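Local coordinates for SnoaL-like domain-containing protein (Catenulispora acidiphila, PDB 4H3U) that is of unknown function but adopts a ketosteroid isomerase-like, SnoaL-type fold and may take part in trimethylamine metabolism, at residues A[93-105]-A[116-128]. Residues are numbered along the deposited sequence; the frame is centred on the assembly and turned at random. Where two conformers were deposited one is given.
Sequences YRAGDHVTIEAVY and FAVPMATLLRTRG. With CD (cadmium ion), chain F.
The rings of Y105 and F116 meet edge to face: F116 turns its CE1–CZ edge onto one face of Y105, with the planes at 81°. Their centroids lie 5.1 Å apart. M120, a selenomethionine, approaches the same tyrosine obliquely, its SE 4.9 Å from the ring centroid in a Met-aromatic contact, while its CE packs 3.6 Å from Y105 CB. In the tyrosine, CG stands anti to the backbone N (chi1 171°), which carries the ring to the F116 edge and to M120 SE; an alanine here would probably leave the F116 edge without the face it packs on and M120 SE without its aromatic neighbour. At the far end, the R94 guanidinium has V99 CG2 over one face, and its NH2 serves two acceptors within the plane, G96 O and, 2.9 Å away, T126 OG1 in a nearly straight bond. The H98 ring and R125 guanidinium run side by side with planes 77° apart, R125 NE lying 3.4 Å from H98 CE1. H98 NE2 binds a cadmium ion at 2.2 Å, whereas its ND1 donates to a water that in turn donates to L124 O, so both ring nitrogens are engaged. Between these ends, an antiparallel ladder runs from H98–R125 to Y105–V118; within it V99, I101, A103 and Y105 make paired backbone bonds with L124, T122, M120 and V118. I101 CD1 fits against L124 CD1 at 3.9 Å. This hairpin lies inside the curved sheet of the fold, strand 82-95 flanking 98-109 and strand 130-138 flanking 116-127. Helix 29-39 packs on V99, I101 and T122, helix 140-147 touches F116 and V118, and the opposite face, bearing T100 and L123, meets the second subunit.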
loop_
_atom_site.group_PDB
_atom_site.type_symbol
_atom_site.label_atom_id
_atom_site.label_comp_id
_atom_site.label_asym_id
_atom_site.label_seq_id
_atom_site.Cartn_x
_atom_site.Cartn_y
_atom_site.Cartn_z
ATOM N N TYR A 93 13.557 -5.013 -1.392
ATOM C CA TYR A 93 14.672 -4.235 -1.896
ATOM C C TYR A 93 14.978 -3.034 -0.996
ATOM O O TYR A 93 14.083 -2.312 -0.587
ATOM C CB TYR A 93 14.382 -3.865 -3.362
ATOM C CG TYR A 93 12.916 -3.570 -3.735
ATOM C CD1 TYR A 93 12.413 -2.266 -3.744
ATOM C CD2 TYR A 93 12.050 -4.615 -4.106
ATOM C CE1 TYR A 93 11.095 -2.034 -4.081
ATOM C CE2 TYR A 93 10.744 -4.366 -4.457
ATOM C CZ TYR A 93 10.273 -3.076 -4.435
ATOM O OH TYR A 93 8.984 -2.810 -4.784
ATOM N N ARG A 94 16.264 -2.790 -0.753
ATOM C CA ARG A 94 16.767 -1.759 0.134
ATOM C C ARG A 94 17.365 -0.613 -0.679
ATOM O O ARG A 94 18.099 -0.845 -1.631
ATOM C CB ARG A 94 17.938 -2.327 1.025
ATOM C CG ARG A 94 18.543 -1.238 1.912
ATOM C CD ARG A 94 19.607 -1.687 2.899
ATOM N NE ARG A 94 19.065 -2.516 3.974
ATOM C CZ ARG A 94 18.506 -2.091 5.110
ATOM N NH1 ARG A 94 18.128 -2.992 6.005
ATOM N NH2 ARG A 94 18.295 -0.807 5.365
ATOM N N ALA A 95 17.093 0.600 -0.215
ATOM C CA ALA A 95 17.649 1.850 -0.723
ATOM C C ALA A 95 18.066 2.617 0.534
ATOM O O ALA A 95 17.269 3.287 1.166
ATOM C CB ALA A 95 16.642 2.616 -1.557
ATOM N N GLY A 96 19.347 2.496 0.888
ATOM C CA GLY A 96 19.853 3.181 2.081
ATOM C C GLY A 96 19.160 2.690 3.337
ATOM O O GLY A 96 19.163 1.502 3.633
ATOM N N ASP A 97 18.549 3.609 4.081
ATOM C CA ASP A 97 17.850 3.215 5.291
ATOM C C ASP A 97 16.396 2.801 5.043
ATOM O O ASP A 97 15.668 2.591 5.986
ATOM C CB ASP A 97 17.834 4.361 6.280
ATOM C CG ASP A 97 19.207 4.684 6.819
ATOM O OD1 ASP A 97 20.023 3.749 7.081
ATOM O OD2 ASP A 97 19.439 5.881 7.013
ATOM N N HIS A 98 15.999 2.664 3.790
ATOM C CA HIS A 98 14.627 2.316 3.453
ATOM C C HIS A 98 14.569 0.945 2.857
ATOM O O HIS A 98 15.434 0.544 2.092
ATOM C CB HIS A 98 14.097 3.322 2.441
ATOM C CG HIS A 98 14.147 4.736 2.930
ATOM N ND1 HIS A 98 13.094 5.315 3.603
ATOM C CD2 HIS A 98 15.142 5.637 2.932
ATOM C CE1 HIS A 98 13.429 6.529 3.975
ATOM N NE2 HIS A 98 14.665 6.769 3.559
ATOM N N VAL A 99 13.609 0.154 3.278
ATOM C CA VAL A 99 13.386 -1.176 2.744
ATOM C C VAL A 99 11.910 -1.240 2.298
ATOM O O VAL A 99 10.999 -0.845 3.019
ATOM C CB VAL A 99 13.670 -2.260 3.808
ATOM C CG1 VAL A 99 13.364 -3.637 3.281
ATOM C CG2 VAL A 99 15.113 -2.193 4.298
ATOM N N THR A 100 11.715 -1.762 1.097
ATOM C CA THR A 100 10.391 -2.015 0.567
ATOM C C THR A 100 10.161 -3.507 0.495
ATOM O O THR A 100 11.023 -4.246 -0.019
ATOM C CB THR A 100 10.239 -1.385 -0.811
ATOM O OG1 THR A 100 10.491 0.004 -0.718
ATOM C CG2 THR A 100 8.872 -1.676 -1.403
ATOM N N ILE A 101 8.998 -3.943 0.987
ATOM C CA ILE A 101 8.625 -5.331 0.983
ATOM C C ILE A 101 7.352 -5.536 0.198
ATOM O O ILE A 101 6.357 -4.865 0.467
ATOM C CB ILE A 101 8.394 -5.844 2.412
ATOM C CG1 ILE A 101 9.580 -5.592 3.333
ATOM C CG2 ILE A 101 8.049 -7.333 2.398
ATOM C CD1 ILE A 101 9.299 -5.814 4.799
ATOM N N GLU A 102 7.379 -6.439 -0.773
ATOM C CA GLU A 102 6.179 -6.923 -1.431
ATOM C C GLU A 102 5.935 -8.322 -0.810
ATOM O O GLU A 102 6.774 -9.235 -0.911
ATOM C CB GLU A 102 6.349 -7.037 -2.933
ATOM C CG GLU A 102 6.524 -5.689 -3.560
ATOM C CD GLU A 102 6.577 -5.673 -5.074
ATOM O OE1 GLU A 102 5.708 -6.325 -5.713
ATOM O OE2 GLU A 102 7.439 -4.936 -5.631
ATOM N N ALA A 103 4.809 -8.479 -0.134
ATOM C CA ALA A 103 4.472 -9.706 0.571
ATOM C C ALA A 103 3.087 -10.137 0.256
ATOM O O ALA A 103 2.346 -9.457 -0.459
ATOM C CB ALA A 103 4.581 -9.474 2.067
ATOM N N VAL A 104 2.734 -11.331 0.738
ATOM C CA VAL A 104 1.349 -11.804 0.737
ATOM C C VAL A 104 0.975 -12.019 2.191
ATOM O O VAL A 104 1.660 -12.715 2.928
ATOM C CB VAL A 104 1.145 -13.105 -0.078
ATOM C CG1 VAL A 104 -0.296 -13.603 0.022
ATOM C CG2 VAL A 104 1.516 -12.871 -1.524
ATOM N N TYR A 105 -0.135 -11.404 2.562
ATOM C CA TYR A 105 -0.713 -11.471 3.898
ATOM C C TYR A 105 -1.980 -12.321 3.862
ATOM O O TYR A 105 -2.895 -12.033 3.112
ATOM C CB TYR A 105 -1.051 -10.065 4.347
ATOM C CG TYR A 105 -1.840 -9.934 5.620
ATOM C CD1 TYR A 105 -1.677 -10.835 6.662
ATOM C CD2 TYR A 105 -2.826 -9.000 5.756
ATOM C CE1 TYR A 105 -2.448 -10.746 7.821
ATOM C CE2 TYR A 105 -3.509 -8.815 6.955
ATOM C CZ TYR A 105 -3.286 -9.663 7.996
ATOM O OH TYR A 105 -3.994 -9.513 9.164
ATOM N N PHE A 116 -8.563 -15.569 3.646
ATOM C CA PHE A 116 -8.117 -14.602 2.644
ATOM C C PHE A 116 -6.597 -14.669 2.460
ATOM O O PHE A 116 -5.875 -15.136 3.345
ATOM C CB PHE A 116 -8.497 -13.163 3.085
ATOM C CG PHE A 116 -7.677 -12.638 4.260
ATOM C CD1 PHE A 116 -6.494 -11.952 4.052
ATOM C CD2 PHE A 116 -8.085 -12.870 5.566
ATOM C CE1 PHE A 116 -5.727 -11.524 5.141
ATOM C CE2 PHE A 116 -7.340 -12.452 6.650
ATOM C CZ PHE A 116 -6.127 -11.777 6.427
ATOM N N ALA A 117 -6.154 -14.141 1.335
ATOM C CA ALA A 117 -4.708 -13.888 1.067
ATOM C C ALA A 117 -4.670 -12.707 0.109
ATOM O O ALA A 117 -5.308 -12.747 -0.943
ATOM C CB ALA A 117 -3.985 -15.096 0.530
ATOM N N VAL A 118 -3.913 -11.654 0.462
ATOM C CA VAL A 118 -3.826 -10.470 -0.373
ATOM C C VAL A 118 -2.378 -10.011 -0.488
ATOM O O VAL A 118 -1.577 -10.181 0.444
ATOM C CB VAL A 118 -4.663 -9.309 0.201
ATOM C CG1 VAL A 118 -6.168 -9.627 0.173
ATOM C CG2 VAL A 118 -4.249 -8.895 1.621
ATOM N N PRO A 119 -2.044 -9.318 -1.583
ATOM C CA PRO A 119 -0.735 -8.677 -1.654
ATOM C C PRO A 119 -0.669 -7.494 -0.666
ATOM O O PRO A 119 -1.621 -6.742 -0.493
ATOM C CB PRO A 119 -0.643 -8.193 -3.105
ATOM C CG PRO A 119 -2.066 -8.044 -3.549
ATOM C CD PRO A 119 -2.828 -9.108 -2.810
HETATM N N MSE A 120 0.506 -7.267 -0.116
HETATM C CA MSE A 120 0.710 -6.174 0.798
HETATM C C MSE A 120 2.005 -5.530 0.424
HETATM O O MSE A 120 2.908 -6.171 -0.131
HETATM C CB MSE A 120 0.716 -6.705 2.238
HETATM C CG MSE A 120 0.786 -5.628 3.347
HETATM SE SE MSE A 120 0.477 -6.377 5.162
HETATM C CE MSE A 120 1.763 -7.820 4.783
ATOM N N ALA A 121 2.030 -4.222 0.659
ATOM C CA ALA A 121 3.269 -3.408 0.510
ATOM C C ALA A 121 3.609 -2.912 1.901
ATOM O O ALA A 121 2.797 -2.232 2.544
ATOM C CB ALA A 121 3.055 -2.255 -0.475
ATOM N N THR A 122 4.821 -3.194 2.361
ATOM C CA THR A 122 5.306 -2.711 3.630
ATOM C C THR A 122 6.572 -1.894 3.418
ATOM O O THR A 122 7.511 -2.294 2.721
ATOM C CB THR A 122 5.567 -3.870 4.602
ATOM O OG1 THR A 122 4.304 -4.471 4.934
ATOM C CG2 THR A 122 6.309 -3.443 5.866
ATOM N N LEU A 123 6.550 -0.702 3.984
ATOM C CA LEU A 123 7.686 0.239 3.897
ATOM C C LEU A 123 8.329 0.295 5.261
ATOM O O LEU A 123 7.688 0.724 6.242
ATOM C CB LEU A 123 7.194 1.622 3.498
ATOM C CG LEU A 123 6.324 1.687 2.246
ATOM C CD1 LEU A 123 6.026 3.118 1.859
ATOM C CD2 LEU A 123 6.872 0.933 1.060
ATOM N N LEU A 124 9.627 -0.059 5.316
ATOM C CA LEU A 124 10.365 0.052 6.556
ATOM C C LEU A 124 11.419 1.160 6.451
ATOM O O LEU A 124 12.008 1.366 5.382
ATOM C CB LEU A 124 11.138 -1.239 6.871
ATOM C CG LEU A 124 10.384 -2.542 6.935
ATOM C CD1 LEU A 124 11.326 -3.679 7.329
ATOM C CD2 LEU A 124 9.209 -2.441 7.903
ATOM N N ARG A 125 11.668 1.822 7.550
ATOM C CA ARG A 125 12.863 2.624 7.733
ATOM C C ARG A 125 13.647 1.949 8.840
ATOM O O ARG A 125 13.081 1.547 9.849
ATOM C CB ARG A 125 12.564 4.043 8.074
ATOM C CG ARG A 125 13.794 4.921 8.043
ATOM C CD ARG A 125 13.461 6.396 8.248
ATOM N NE ARG A 125 12.452 6.751 7.256
ATOM C CZ ARG A 125 11.148 6.939 7.471
ATOM N NH1 ARG A 125 10.376 7.151 6.419
ATOM N NH2 ARG A 125 10.609 6.932 8.693
ATOM N N THR A 126 14.954 1.816 8.635
ATOM C CA THR A 126 15.827 1.075 9.585
ATOM C C THR A 126 17.003 1.932 10.045
ATOM O O THR A 126 17.336 2.969 9.453
ATOM C CB THR A 126 16.424 -0.180 8.933
ATOM O OG1 THR A 126 17.272 0.199 7.828
ATOM C CG2 THR A 126 15.291 -1.087 8.472
ATOM N N ARG A 127 17.629 1.454 11.112
ATOM C CA ARG A 127 18.847 2.046 11.687
ATOM C C ARG A 127 19.654 0.807 12.093
ATOM O O ARG A 127 19.400 0.184 13.130
ATOM C CB ARG A 127 18.518 2.946 12.872
ATOM C CG ARG A 127 19.697 3.652 13.551
ATOM C CD ARG A 127 19.255 4.118 14.943
ATOM N NE ARG A 127 18.135 5.058 14.891
ATOM C CZ ARG A 127 17.252 5.266 15.873
ATOM N NH1 ARG A 127 17.240 4.505 16.965
ATOM N NH2 ARG A 127 16.282 6.158 15.704
ATOM N N GLY A 128 20.615 0.412 11.262
ATOM C CA GLY A 128 21.322 -0.834 11.503
ATOM C C GLY A 128 20.282 -1.922 11.334
ATOM O O GLY A 128 19.531 -1.891 10.339
HETATM CD CD CD F . 15.981 8.547 3.775
HETATM O O HOH W 1 19.784 1.112 8.323
HETATM O O HOH W 2 21.545 3.469 9.842
HETATM O O HOH W 3 10.888 3.386 3.900
HETATM O O HOH W 4 16.197 8.050 6.043
#